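Extracellular sialidase/neuraminidase, putative (Aspergillus fumigatus, PDB 2XZI) is a secreted sialidase that acts as a KDNase, probably releasing terminal deaminoneuraminic acid (KDN) from glycoconjugates. Local coordinates at residues A[321-335]-A[371-384]. Numbering follows the deposited sequence. Where two conformers were deposited one is given.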
# COMPACT_ATOMS: atom_id res chain seq x y z
N GLY A 321 18.20 6.17 -8.14
CA GLY A 321 17.60 4.85 -8.03
C GLY A 321 17.55 4.18 -9.38
O GLY A 321 18.47 4.33 -10.19
N ARG A 322 16.48 3.42 -9.61
CA ARG A 322 16.32 2.71 -10.86
C ARG A 322 14.86 2.71 -11.31
O ARG A 322 13.94 2.51 -10.52
CB ARG A 322 16.86 1.29 -10.76
CG ARG A 322 17.00 0.61 -12.11
CD ARG A 322 17.88 -0.62 -12.07
NE ARG A 322 18.23 -1.01 -13.44
CZ ARG A 322 19.11 -1.94 -13.76
NH1 ARG A 322 19.78 -2.61 -12.83
NH2 ARG A 322 19.35 -2.18 -15.05
N LYS A 323 14.65 2.94 -12.60
CA LYS A 323 13.33 2.82 -13.18
C LYS A 323 12.90 1.38 -13.23
O LYS A 323 13.65 0.52 -13.71
CB LYS A 323 13.31 3.36 -14.62
CG LYS A 323 13.65 4.81 -14.73
CD LYS A 323 13.59 5.20 -16.21
CE LYS A 323 13.94 6.65 -16.42
NZ LYS A 323 13.92 7.01 -17.88
N LEU A 324 11.68 1.10 -12.78
CA LEU A 324 11.15 -0.27 -12.89
C LEU A 324 11.04 -0.75 -14.35
O LEU A 324 11.13 -1.96 -14.61
CB LEU A 324 9.80 -0.45 -12.18
CG LEU A 324 9.81 -0.13 -10.69
CD1 LEU A 324 8.51 -0.57 -10.05
CD2 LEU A 324 11.01 -0.74 -9.95
N GLU A 325 10.92 0.20 -15.28
CA GLU A 325 10.81 -0.15 -16.69
C GLU A 325 12.11 -0.78 -17.24
O GLU A 325 12.10 -1.37 -18.31
CB GLU A 325 10.30 1.02 -17.55
CG GLU A 325 10.74 2.42 -17.11
CD GLU A 325 9.84 3.52 -17.65
OE1 GLU A 325 9.61 3.55 -18.88
OE2 GLU A 325 9.38 4.38 -16.85
N ASP A 326 13.20 -0.70 -16.48
CA ASP A 326 14.44 -1.41 -16.84
C ASP A 326 14.26 -2.93 -16.77
O ASP A 326 15.05 -3.69 -17.36
CB ASP A 326 15.60 -1.03 -15.92
CG ASP A 326 16.10 0.39 -16.11
OD1 ASP A 326 15.56 1.13 -16.95
OD2 ASP A 326 17.05 0.75 -15.38
N ALA A 327 13.26 -3.38 -16.02
CA ALA A 327 12.89 -4.78 -15.91
C ALA A 327 11.39 -4.88 -16.22
O ALA A 327 10.59 -5.25 -15.36
CB ALA A 327 13.20 -5.30 -14.50
N LYS A 328 11.00 -4.55 -17.45
CA LYS A 328 9.59 -4.44 -17.82
C LYS A 328 8.88 -5.80 -17.82
O LYS A 328 9.48 -6.85 -18.13
CB LYS A 328 9.42 -3.75 -19.19
CG LYS A 328 8.03 -3.17 -19.43
CD LYS A 328 7.83 -2.72 -20.88
CE LYS A 328 6.42 -2.15 -21.12
NZ LYS A 328 6.22 -0.78 -20.55
N VAL A 329 7.61 -5.76 -17.45
CA VAL A 329 6.69 -6.88 -17.55
C VAL A 329 5.88 -6.72 -18.84
O VAL A 329 5.43 -5.61 -19.17
CB VAL A 329 5.71 -6.94 -16.34
CG1 VAL A 329 4.66 -8.03 -16.52
CG2 VAL A 329 6.47 -7.15 -15.06
N SER A 330 5.69 -7.83 -19.55
CA SER A 330 4.89 -7.85 -20.77
C SER A 330 3.56 -8.55 -20.52
O SER A 330 3.49 -9.53 -19.76
CB SER A 330 5.68 -8.54 -21.88
OG SER A 330 6.88 -7.85 -22.15
N GLY A 331 2.51 -8.03 -21.15
CA GLY A 331 1.19 -8.66 -21.15
C GLY A 331 0.28 -8.30 -19.98
O GLY A 331 -0.79 -8.90 -19.81
N ALA A 332 0.70 -7.32 -19.18
CA ALA A 332 -0.05 -6.93 -18.00
C ALA A 332 -0.36 -5.43 -17.99
O ALA A 332 -0.64 -4.85 -16.94
CB ALA A 332 0.70 -7.34 -16.74
N GLY A 333 -0.33 -4.82 -19.17
CA GLY A 333 -0.69 -3.43 -19.32
C GLY A 333 0.48 -2.51 -19.06
O GLY A 333 1.63 -2.95 -19.02
N HIS A 334 0.16 -1.23 -18.89
CA HIS A 334 1.17 -0.22 -18.63
C HIS A 334 1.40 -0.10 -17.13
O HIS A 334 0.51 0.35 -16.41
CB HIS A 334 0.70 1.13 -19.18
CG HIS A 334 0.44 1.12 -20.66
ND1 HIS A 334 1.46 1.05 -21.58
CD2 HIS A 334 -0.71 1.18 -21.36
CE1 HIS A 334 0.95 1.05 -22.80
NE2 HIS A 334 -0.37 1.13 -22.70
N GLU A 335 2.60 -0.46 -16.68
CA GLU A 335 2.94 -0.39 -15.26
C GLU A 335 2.99 1.05 -14.77
O GLU A 335 3.58 1.94 -15.40
CB GLU A 335 4.27 -1.09 -14.99
CG GLU A 335 4.64 -1.13 -13.50
CD GLU A 335 5.90 -1.91 -13.24
OE1 GLU A 335 6.81 -1.90 -14.11
OE2 GLU A 335 6.00 -2.54 -12.16
N ILE A 371 1.25 -6.06 -10.43
CA ILE A 371 2.49 -6.77 -10.70
C ILE A 371 3.22 -7.01 -9.39
O ILE A 371 3.23 -6.13 -8.52
CB ILE A 371 3.41 -5.93 -11.64
CG1 ILE A 371 2.75 -5.62 -12.99
CG2 ILE A 371 4.80 -6.57 -11.81
CD1 ILE A 371 1.88 -6.69 -13.54
N TRP A 372 3.81 -8.20 -9.25
CA TRP A 372 4.74 -8.51 -8.17
C TRP A 372 6.18 -8.50 -8.67
O TRP A 372 6.50 -9.14 -9.68
CB TRP A 372 4.40 -9.87 -7.59
CG TRP A 372 5.38 -10.49 -6.64
CD1 TRP A 372 6.09 -11.64 -6.87
CD2 TRP A 372 5.71 -10.05 -5.32
NE1 TRP A 372 6.86 -11.93 -5.77
CE2 TRP A 372 6.65 -10.98 -4.80
CE3 TRP A 372 5.34 -8.95 -4.52
CZ2 TRP A 372 7.19 -10.87 -3.52
CZ3 TRP A 372 5.89 -8.84 -3.25
CH2 TRP A 372 6.80 -9.80 -2.77
N ARG A 373 7.04 -7.81 -7.95
CA ARG A 373 8.44 -7.71 -8.32
C ARG A 373 9.28 -8.12 -7.13
O ARG A 373 8.93 -7.79 -5.98
CB ARG A 373 8.82 -6.29 -8.66
CG ARG A 373 8.17 -5.75 -9.90
CD ARG A 373 8.66 -4.33 -10.21
NE ARG A 373 8.31 -3.97 -11.58
CZ ARG A 373 9.01 -4.35 -12.65
NH1 ARG A 373 10.10 -5.09 -12.52
NH2 ARG A 373 8.59 -3.99 -13.86
N ARG A 374 10.38 -8.81 -7.42
CA ARG A 374 11.47 -9.00 -6.47
C ARG A 374 12.73 -8.45 -7.09
O ARG A 374 13.01 -8.71 -8.27
CB ARG A 374 11.65 -10.47 -6.13
CG ARG A 374 10.53 -11.03 -5.30
CD ARG A 374 10.36 -12.56 -5.40
NE ARG A 374 11.63 -13.27 -5.50
CZ ARG A 374 12.42 -13.56 -4.47
NH1 ARG A 374 12.06 -13.23 -3.23
NH2 ARG A 374 13.59 -14.17 -4.69
N PHE A 375 13.52 -7.71 -6.32
CA PHE A 375 14.82 -7.27 -6.78
C PHE A 375 15.70 -7.04 -5.58
O PHE A 375 15.20 -6.80 -4.48
CB PHE A 375 14.71 -5.99 -7.64
CG PHE A 375 13.83 -4.92 -7.05
CD1 PHE A 375 14.31 -4.05 -6.11
CD2 PHE A 375 12.51 -4.77 -7.48
CE1 PHE A 375 13.51 -3.06 -5.57
CE2 PHE A 375 11.70 -3.77 -6.95
CZ PHE A 375 12.22 -2.91 -6.00
N ASN A 376 17.01 -7.15 -5.76
CA ASN A 376 17.92 -6.86 -4.67
C ASN A 376 18.49 -5.45 -4.75
O ASN A 376 18.25 -4.71 -5.70
CB ASN A 376 19.01 -7.92 -4.51
CG ASN A 376 19.90 -8.06 -5.73
OD1 ASN A 376 19.76 -7.37 -6.75
ND2 ASN A 376 20.84 -8.99 -5.64
N LEU A 377 19.22 -5.08 -3.70
CA LEU A 377 19.84 -3.76 -3.65
C LEU A 377 20.80 -3.59 -4.81
O LEU A 377 20.86 -2.52 -5.42
CB LEU A 377 20.57 -3.56 -2.32
CG LEU A 377 19.71 -3.46 -1.07
CD1 LEU A 377 20.63 -3.49 0.13
CD2 LEU A 377 18.82 -2.21 -1.09
N SER A 378 21.54 -4.66 -5.14
CA SER A 378 22.45 -4.62 -6.28
C SER A 378 21.75 -4.22 -7.57
O SER A 378 22.27 -3.44 -8.34
CB SER A 378 23.09 -5.97 -6.50
OG SER A 378 23.89 -5.90 -7.66
N TRP A 379 20.55 -4.74 -7.79
CA TRP A 379 19.81 -4.36 -8.98
C TRP A 379 19.54 -2.85 -9.02
O TRP A 379 19.75 -2.20 -10.05
CB TRP A 379 18.51 -5.16 -9.13
CG TRP A 379 17.79 -4.83 -10.39
CD1 TRP A 379 18.01 -5.35 -11.63
CD2 TRP A 379 16.74 -3.87 -10.54
NE1 TRP A 379 17.16 -4.78 -12.54
CE2 TRP A 379 16.36 -3.87 -11.90
CE3 TRP A 379 16.07 -3.01 -9.65
CZ2 TRP A 379 15.34 -3.05 -12.40
CZ3 TRP A 379 15.04 -2.20 -10.15
CH2 TRP A 379 14.69 -2.23 -11.51
N ILE A 380 19.13 -2.27 -7.89
CA ILE A 380 18.89 -0.83 -7.85
C ILE A 380 20.18 -0.06 -8.12
O ILE A 380 20.20 0.86 -8.94
CB ILE A 380 18.34 -0.37 -6.49
CG1 ILE A 380 17.05 -1.12 -6.14
CG2 ILE A 380 18.09 1.14 -6.50
CD1 ILE A 380 16.49 -0.82 -4.72
N LEU A 381 21.24 -0.44 -7.42
CA LEU A 381 22.53 0.28 -7.46
C LEU A 381 23.27 0.19 -8.79
O LEU A 381 24.06 1.08 -9.11
CB LEU A 381 23.43 -0.20 -6.32
CG LEU A 381 22.90 0.14 -4.93
CD1 LEU A 381 23.64 -0.70 -3.88
CD2 LEU A 381 23.00 1.63 -4.66
N ASN A 382 23.01 -0.86 -9.55
CA ASN A 382 23.63 -1.03 -10.87
C ASN A 382 22.79 -0.43 -12.00
O ASN A 382 23.07 -0.67 -13.18
CB ASN A 382 23.99 -2.50 -11.07
CG ASN A 382 25.23 -2.88 -10.28
OD1 ASN A 382 26.34 -2.43 -10.59
ND2 ASN A 382 25.06 -3.69 -9.23
N GLY A 383 21.78 0.37 -11.65
CA GLY A 383 20.96 1.06 -12.63
C GLY A 383 21.80 2.06 -13.43
O GLY A 383 22.77 2.61 -12.89
N PRO A 384 21.43 2.29 -14.69
CA PRO A 384 22.23 3.10 -15.63
C PRO A 384 22.21 4.60 -15.32
O PRO A 384 22.97 5.35 -15.93
CB PRO A 384 21.55 2.82 -16.97
CG PRO A 384 20.15 2.56 -16.62
CD PRO A 384 20.23 1.75 -15.35
O HOH W 1 17.05 -5.26 -15.43
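The guanidinium of Arg322 lies flat on the indole of Trp379, planes 11° apart, with Gly383 CA over its opposite face; a CB here would press on Arg322 CG, which suits glycine. With CG anti to the backbone N (chi1 -167°), the long Arg322 chain lies extended across the ring, setting CD 3.4 Å from the centroid of the six-membered ring of Trp379, a CH-pi contact, while CZ makes a cation-pi contact over the five-membered one. NE and NH1 of Arg322 both bond in the guanidinium plane: Arg322 NH1 gives a straight bond to Trp379 O (2.8 Å), and NE meets the anti lone pair of Asp326 OD2, a salt bridge within 321-335. At the indole edge, a water accepts from Trp379 NE1 and donates to Asp326 O, linking the ring to the 3-10 turn.

Arg373 carries a second guanidinium, with Leu324 CB over one face and Val329 CG2 over the other. At its edge, Arg373 NE and NH2 grip Glu335 side-on: NE binds the syn lone pair of Glu335 OE2 at 2.8 Å (173°), NH2 binds OE1, and the two planes are nearly coplanar. Arg373 NH1 and NH2 also converge on Ala327 O, at 2.9 and 2.8 Å, so one long cation would balance a carboxylate's charge and satisfies a backbone carbonyl. Ala327 CB fits against Trp379 CZ2, a place for a small residue. Farther along, Val329 and Ile371 meet tip to tip, and Ala332 CB packs tightly against Ile371 CD1.

The contact ties the connection between two sialidase beta-propeller blades, from outer strand 322-323 to 334-343, to helix 377-381 and the preceding strand 368-375 of the last blade, which strand 12-18 completes in the usual Velcro-like closure.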